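Local structure of putative pyrazinamidase/nicotinamidase (Streptococcus mutans, 3S2S) at residues A[83-88]-A[135-140]; A[42-47]-A[163-168]. The protein probably hydrolyses the amide of nicotinamide or pyrazinamide, as a zinc-binding member of the isochorismatase family. All blocks are in the same frame, centred on the assembly; numbering follows the deposited sequence.

Interaction 1 (A[83-88]-A[135-140]). With ZN (zinc ion), chain E.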
# COMPACT_ATOMS: atom_id res chain seq x y z
N PHE A 83 -1.79 5.99 -20.00
CA PHE A 83 -2.83 5.59 -19.04
C PHE A 83 -3.84 6.71 -18.85
O PHE A 83 -3.50 7.77 -18.31
CB PHE A 83 -2.21 5.26 -17.68
CG PHE A 83 -1.37 4.02 -17.67
CD1 PHE A 83 -1.93 2.81 -17.25
CD2 PHE A 83 -0.05 4.04 -18.09
CE1 PHE A 83 -1.18 1.63 -17.25
CE2 PHE A 83 0.72 2.86 -18.07
CZ PHE A 83 0.16 1.67 -17.66
N PHE A 84 -5.07 6.49 -19.30
CA PHE A 84 -6.17 7.41 -19.01
C PHE A 84 -6.75 7.05 -17.65
O PHE A 84 -7.30 5.96 -17.48
CB PHE A 84 -7.25 7.36 -20.11
CG PHE A 84 -6.76 7.89 -21.43
CD1 PHE A 84 -6.87 9.24 -21.72
CD2 PHE A 84 -6.16 7.05 -22.36
CE1 PHE A 84 -6.40 9.75 -22.90
CE2 PHE A 84 -5.69 7.55 -23.57
CZ PHE A 84 -5.83 8.91 -23.84
N THR A 85 -6.61 7.95 -16.69
CA THR A 85 -7.03 7.63 -15.32
C THR A 85 -8.15 8.60 -14.99
O THR A 85 -7.93 9.81 -14.85
CB THR A 85 -5.84 7.73 -14.35
OG1 THR A 85 -5.33 9.08 -14.34
CG2 THR A 85 -4.75 6.75 -14.78
N ILE A 86 -9.36 8.05 -14.93
CA ILE A 86 -10.56 8.86 -15.07
C ILE A 86 -11.55 8.62 -13.96
O ILE A 86 -12.04 7.50 -13.78
CB ILE A 86 -11.28 8.53 -16.40
CG1 ILE A 86 -10.31 8.60 -17.59
CG2 ILE A 86 -12.50 9.44 -16.61
CD1 ILE A 86 -9.75 10.01 -17.90
N ASP A 87 -11.89 9.70 -13.26
CA ASP A 87 -12.91 9.66 -12.22
C ASP A 87 -14.16 8.96 -12.75
O ASP A 87 -14.62 9.25 -13.86
CB ASP A 87 -13.30 11.10 -11.89
CG ASP A 87 -12.99 11.50 -10.48
OD1 ASP A 87 -12.09 10.89 -9.81
OD2 ASP A 87 -13.64 12.47 -10.05
N GLY A 88 -14.72 8.06 -11.96
CA GLY A 88 -15.96 7.38 -12.33
C GLY A 88 -16.83 7.25 -11.09
O GLY A 88 -16.53 6.43 -10.21
N MET A 135 -8.42 3.47 -17.03
CA MET A 135 -8.60 3.06 -15.64
C MET A 135 -9.60 3.96 -14.96
O MET A 135 -9.40 5.16 -14.88
CB MET A 135 -7.27 3.17 -14.87
CG MET A 135 -6.29 2.12 -15.27
SD MET A 135 -4.79 2.36 -14.29
CE MET A 135 -3.89 0.92 -14.87
N ASP A 136 -10.66 3.38 -14.42
CA ASP A 136 -11.58 4.15 -13.61
C ASP A 136 -11.00 4.38 -12.22
O ASP A 136 -10.35 3.48 -11.65
CB ASP A 136 -12.91 3.39 -13.46
CG ASP A 136 -13.62 3.16 -14.79
OD1 ASP A 136 -13.70 4.08 -15.62
OD2 ASP A 136 -14.12 2.04 -15.01
N LYS A 137 -11.24 5.57 -11.67
CA LYS A 137 -10.78 5.83 -10.31
C LYS A 137 -11.86 6.53 -9.52
O LYS A 137 -12.77 7.13 -10.10
CB LYS A 137 -9.47 6.67 -10.32
CG LYS A 137 -9.66 8.13 -10.75
CD LYS A 137 -8.31 8.86 -10.83
CE LYS A 137 -8.44 10.28 -11.36
NZ LYS A 137 -9.20 11.15 -10.43
N ARG A 138 -11.77 6.46 -8.19
CA ARG A 138 -12.76 7.10 -7.34
C ARG A 138 -12.19 8.16 -6.42
O ARG A 138 -12.94 8.96 -5.87
CB ARG A 138 -13.51 6.05 -6.49
CG ARG A 138 -14.40 5.15 -7.33
CD ARG A 138 -15.05 4.06 -6.49
NE ARG A 138 -16.03 4.58 -5.53
CZ ARG A 138 -15.81 4.72 -4.23
NH1 ARG A 138 -14.61 4.41 -3.70
NH2 ARG A 138 -16.77 5.18 -3.45
N HIS A 139 -10.87 8.13 -6.20
CA HIS A 139 -10.22 9.18 -5.42
C HIS A 139 -9.50 10.10 -6.37
O HIS A 139 -9.48 9.88 -7.58
CB HIS A 139 -9.21 8.60 -4.41
CG HIS A 139 -9.86 7.89 -3.26
ND1 HIS A 139 -9.18 6.98 -2.48
CD2 HIS A 139 -11.12 7.94 -2.77
CE1 HIS A 139 -9.99 6.51 -1.54
NE2 HIS A 139 -11.17 7.09 -1.69
N TYR A 140 -8.86 11.13 -5.83
CA TYR A 140 -8.22 12.11 -6.71
C TYR A 140 -6.96 11.54 -7.38
O TYR A 140 -6.76 11.65 -8.60
CB TYR A 140 -7.88 13.35 -5.87
CG TYR A 140 -9.06 13.91 -5.10
CD1 TYR A 140 -10.15 14.48 -5.77
CD2 TYR A 140 -9.06 13.92 -3.71
CE1 TYR A 140 -11.22 15.01 -5.06
CE2 TYR A 140 -10.13 14.44 -3.00
CZ TYR A 140 -11.19 15.00 -3.67
OH TYR A 140 -12.25 15.52 -2.95
ZN ZN E . -14.32 13.08 -8.24
O HOH W 1 -12.55 11.91 -7.49
O HOH W 2 -17.85 4.73 -8.09
O HOH W 3 -12.97 14.74 -8.24

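Interaction 2 (A[42-47]-A[163-168]). With CAD (cacodylic acid), chain F.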
# COMPACT_ATOMS: atom_id res chain seq x y z
N ILE A 42 -4.85 12.60 -16.89
CA ILE A 42 -5.69 12.65 -15.69
C ILE A 42 -6.94 13.49 -15.89
O ILE A 42 -6.87 14.71 -16.03
CB ILE A 42 -4.90 13.18 -14.49
CG1 ILE A 42 -3.60 12.38 -14.31
CG2 ILE A 42 -5.75 13.17 -13.19
CD1 ILE A 42 -2.70 12.99 -13.26
N ASP A 43 -8.10 12.82 -15.91
CA ASP A 43 -9.42 13.48 -15.83
C ASP A 43 -9.71 14.55 -16.85
O ASP A 43 -10.45 15.49 -16.54
CB ASP A 43 -9.63 14.08 -14.43
CG ASP A 43 -9.96 13.02 -13.39
OD1 ASP A 43 -10.58 12.02 -13.77
OD2 ASP A 43 -9.63 13.22 -12.20
N TYR A 44 -9.17 14.43 -18.06
CA TYR A 44 -9.42 15.45 -19.07
C TYR A 44 -10.75 15.20 -19.78
O TYR A 44 -10.81 14.91 -20.99
CB TYR A 44 -8.24 15.59 -20.05
CG TYR A 44 -8.27 16.93 -20.73
CD1 TYR A 44 -7.96 18.09 -20.02
CD2 TYR A 44 -8.66 17.04 -22.07
CE1 TYR A 44 -8.03 19.35 -20.64
CE2 TYR A 44 -8.72 18.29 -22.70
CZ TYR A 44 -8.40 19.43 -21.98
OH TYR A 44 -8.48 20.66 -22.60
N THR A 45 -11.83 15.30 -19.00
CA THR A 45 -13.14 14.93 -19.50
C THR A 45 -14.09 16.12 -19.58
O THR A 45 -13.83 17.21 -19.05
CB THR A 45 -13.81 13.87 -18.60
OG1 THR A 45 -14.04 14.44 -17.31
CG2 THR A 45 -12.94 12.60 -18.48
N TYR A 46 -15.22 15.90 -20.25
CA TYR A 46 -16.21 16.96 -20.40
C TYR A 46 -16.63 17.62 -19.10
O TYR A 46 -16.70 18.85 -19.01
CB TYR A 46 -17.42 16.44 -21.18
CG TYR A 46 -17.29 16.70 -22.66
CD1 TYR A 46 -16.35 16.01 -23.43
CD2 TYR A 46 -18.11 17.62 -23.30
CE1 TYR A 46 -16.21 16.25 -24.79
CE2 TYR A 46 -17.98 17.87 -24.66
CZ TYR A 46 -17.05 17.18 -25.41
OH TYR A 46 -16.93 17.44 -26.77
N ASP A 47 -16.91 16.83 -18.06
CA ASP A 47 -17.33 17.46 -16.80
C ASP A 47 -16.30 18.36 -16.15
O ASP A 47 -16.65 19.28 -15.40
CB ASP A 47 -17.83 16.41 -15.79
CG ASP A 47 -19.30 16.07 -15.99
OD1 ASP A 47 -20.03 16.90 -16.59
OD2 ASP A 47 -19.70 14.98 -15.56
N THR A 163 -0.12 14.70 -17.03
CA THR A 163 -0.89 15.68 -17.79
C THR A 163 -2.31 15.65 -17.28
O THR A 163 -2.73 14.66 -16.68
CB THR A 163 -0.95 15.32 -19.31
OG1 THR A 163 -1.68 14.08 -19.48
CG2 THR A 163 0.45 15.19 -19.91
N GLY A 164 -3.07 16.71 -17.54
CA GLY A 164 -4.49 16.69 -17.21
C GLY A 164 -4.87 17.75 -16.19
O GLY A 164 -4.20 18.76 -16.07
N VAL A 165 -5.95 17.49 -15.44
CA VAL A 165 -6.55 18.48 -14.53
C VAL A 165 -6.97 17.77 -13.24
O VAL A 165 -7.12 16.56 -13.23
CB VAL A 165 -7.79 19.17 -15.19
CG1 VAL A 165 -7.38 19.96 -16.44
CG2 VAL A 165 -8.84 18.14 -15.55
N LEU A 166 -7.13 18.51 -12.13
CA LEU A 166 -6.70 19.89 -11.99
C LEU A 166 -5.31 19.82 -11.38
O LEU A 166 -5.00 18.89 -10.60
CB LEU A 166 -7.62 20.64 -11.02
CG LEU A 166 -9.08 20.90 -11.40
CD1 LEU A 166 -9.70 21.78 -10.32
CD2 LEU A 166 -9.16 21.57 -12.73
N THR A 167 -4.47 20.79 -11.70
CA THR A 167 -3.06 20.75 -11.28
C THR A 167 -2.92 20.54 -9.77
O THR A 167 -2.06 19.75 -9.33
CB THR A 167 -2.37 22.08 -11.65
OG1 THR A 167 -2.82 22.49 -12.95
CG2 THR A 167 -0.86 21.90 -11.69
N ASP A 168 -3.75 21.24 -8.99
CA ASP A 168 -3.63 21.25 -7.54
C ASP A 168 -4.44 20.19 -6.81
O ASP A 168 -4.40 20.12 -5.58
CB ASP A 168 -4.01 22.64 -6.99
CG ASP A 168 -5.42 23.05 -7.39
OD1 ASP A 168 -5.72 23.02 -8.60
OD2 ASP A 168 -6.24 23.36 -6.49
AS CAD F . -9.52 16.48 -10.04
C1 CAD F . -10.14 16.24 -11.87
C2 CAD F . -11.02 16.86 -8.81
O1 CAD F . -8.26 17.52 -9.91

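Interaction 1 (A[83-88]-A[135-140])
Strands 83-87 and 135-137 run parallel, with T85, I86 and D87 beside M135, D136 and K137, and their axes approach to 4.5 Å at an angle of 31°. Four backbone hydrogen bonds join them: M135 N to F84 O, I86 N to M135 O, K137 N to I86 O and, just past the strand end, G88 N to K137 O. T85, D87, M135 and K137 lie on one face of the sheet. I86 and D136 lie on the other. On the first face the extended M135 chain lays CE at the ring edge of F83, 3.6 Å from CD1. M135 SD is 5.4 Å from the ring centroid, an oblique Met-aromatic contact. K137 places CG between its backbone N and carbonyl carbon (chi1 71°). The chain then passes over the T85 carbonyl, with CE 3.6 Å from T85 O, and bends at chi4. Its NZ meets D87 OD1 at 3.0 Å in a salt bridge, from above the carboxylate plane. The same NZ donates to H139 O, in that carbonyl plane, and to Y140 O. D43 gives it a second salt bridge. Four oxygens thus surround this buried amine, more than it has N-H bonds to give, so at least one is probably shared. D87 divides its work: OD2 binds zinc at 2.0 Å, while OD1 takes the lysine and a hydrogen bond from a zinc-bound water at 2.6 Å. H89, E98 and H105 complete the protein ligands. The arrangement is a metal site at the C-terminal ends of parallel strands.

Interaction 2 (A[42-47]-A[163-168])
V165 holds CG1 anti to its carbonyl carbon (chi1 -63°), which leaves CG2 between the backbone N and carbonyl carbon and aims it at D43 O, 3.3 Å away. Y44 has its ring anti to the backbone N (chi1 -159°), and its CD1 edge meets V165 CG1 at 4.1 Å. The motif is the end of a parallel strand pair in the isochorismatase fold, where both chains leave the sheet to line a pocket. I42 pairs with G164. I42 N donates to T163 O at 3.0 Å, and V165 N donates to I42 O at 3.0 Å. G164 has no side chain, and its CA comes within 3.3 Å of I42 O, a CA-H...O contact. The chain turns a corner there. The I42 side chain packs on C170, V171 and T174 of helix 167-180. Y44 is the centre of an inverse gamma turn, and its OH is hydrogen-bonded to A61 O. D43 lies in the pocket, and its positive phi turns the chain off the strand. Both of its carboxylate oxygens are held by residues of the same sheet, D87 and K137. Cacodylic acid sits beside it, with C1 3.1 Å from D43 OD2. V165 O touches the same methyl. The peptide between V165 and L166 is cis, and it turns the next N-H toward the ligand. C170 N also bonds the ligand, so the pair of amides is consistent with an oxyanion hole, as in related cysteine hydrolases. L166 N donates to cacodylic acid O1 at 2.7 Å and 173°, a nearly straight bond.

In the fold
Interactions 1 and 2 lie on one parallel sheet, with centres about 10 Å apart. Along the chain, interaction 1 is nested inside the loop closed by interaction 2. They meet through D43. Its OD2 forms a salt bridge with K137 NZ at 2.8 Å, and its OD1 is 2.7 Å from D87 N, a probable hydrogen bond. Packing of I86 CG2 on T45 CG2 adds to the join. Interaction 1 brings zinc and Y140, while interaction 2 brings D43, V165 and L166 around cacodylic acid. The D87 side chain is about 5 Å from that ligand between nearest atoms. With C170 nearby, D43 and K137 resemble the Asp-Lys-Cys triad of nicotinamidase relatives.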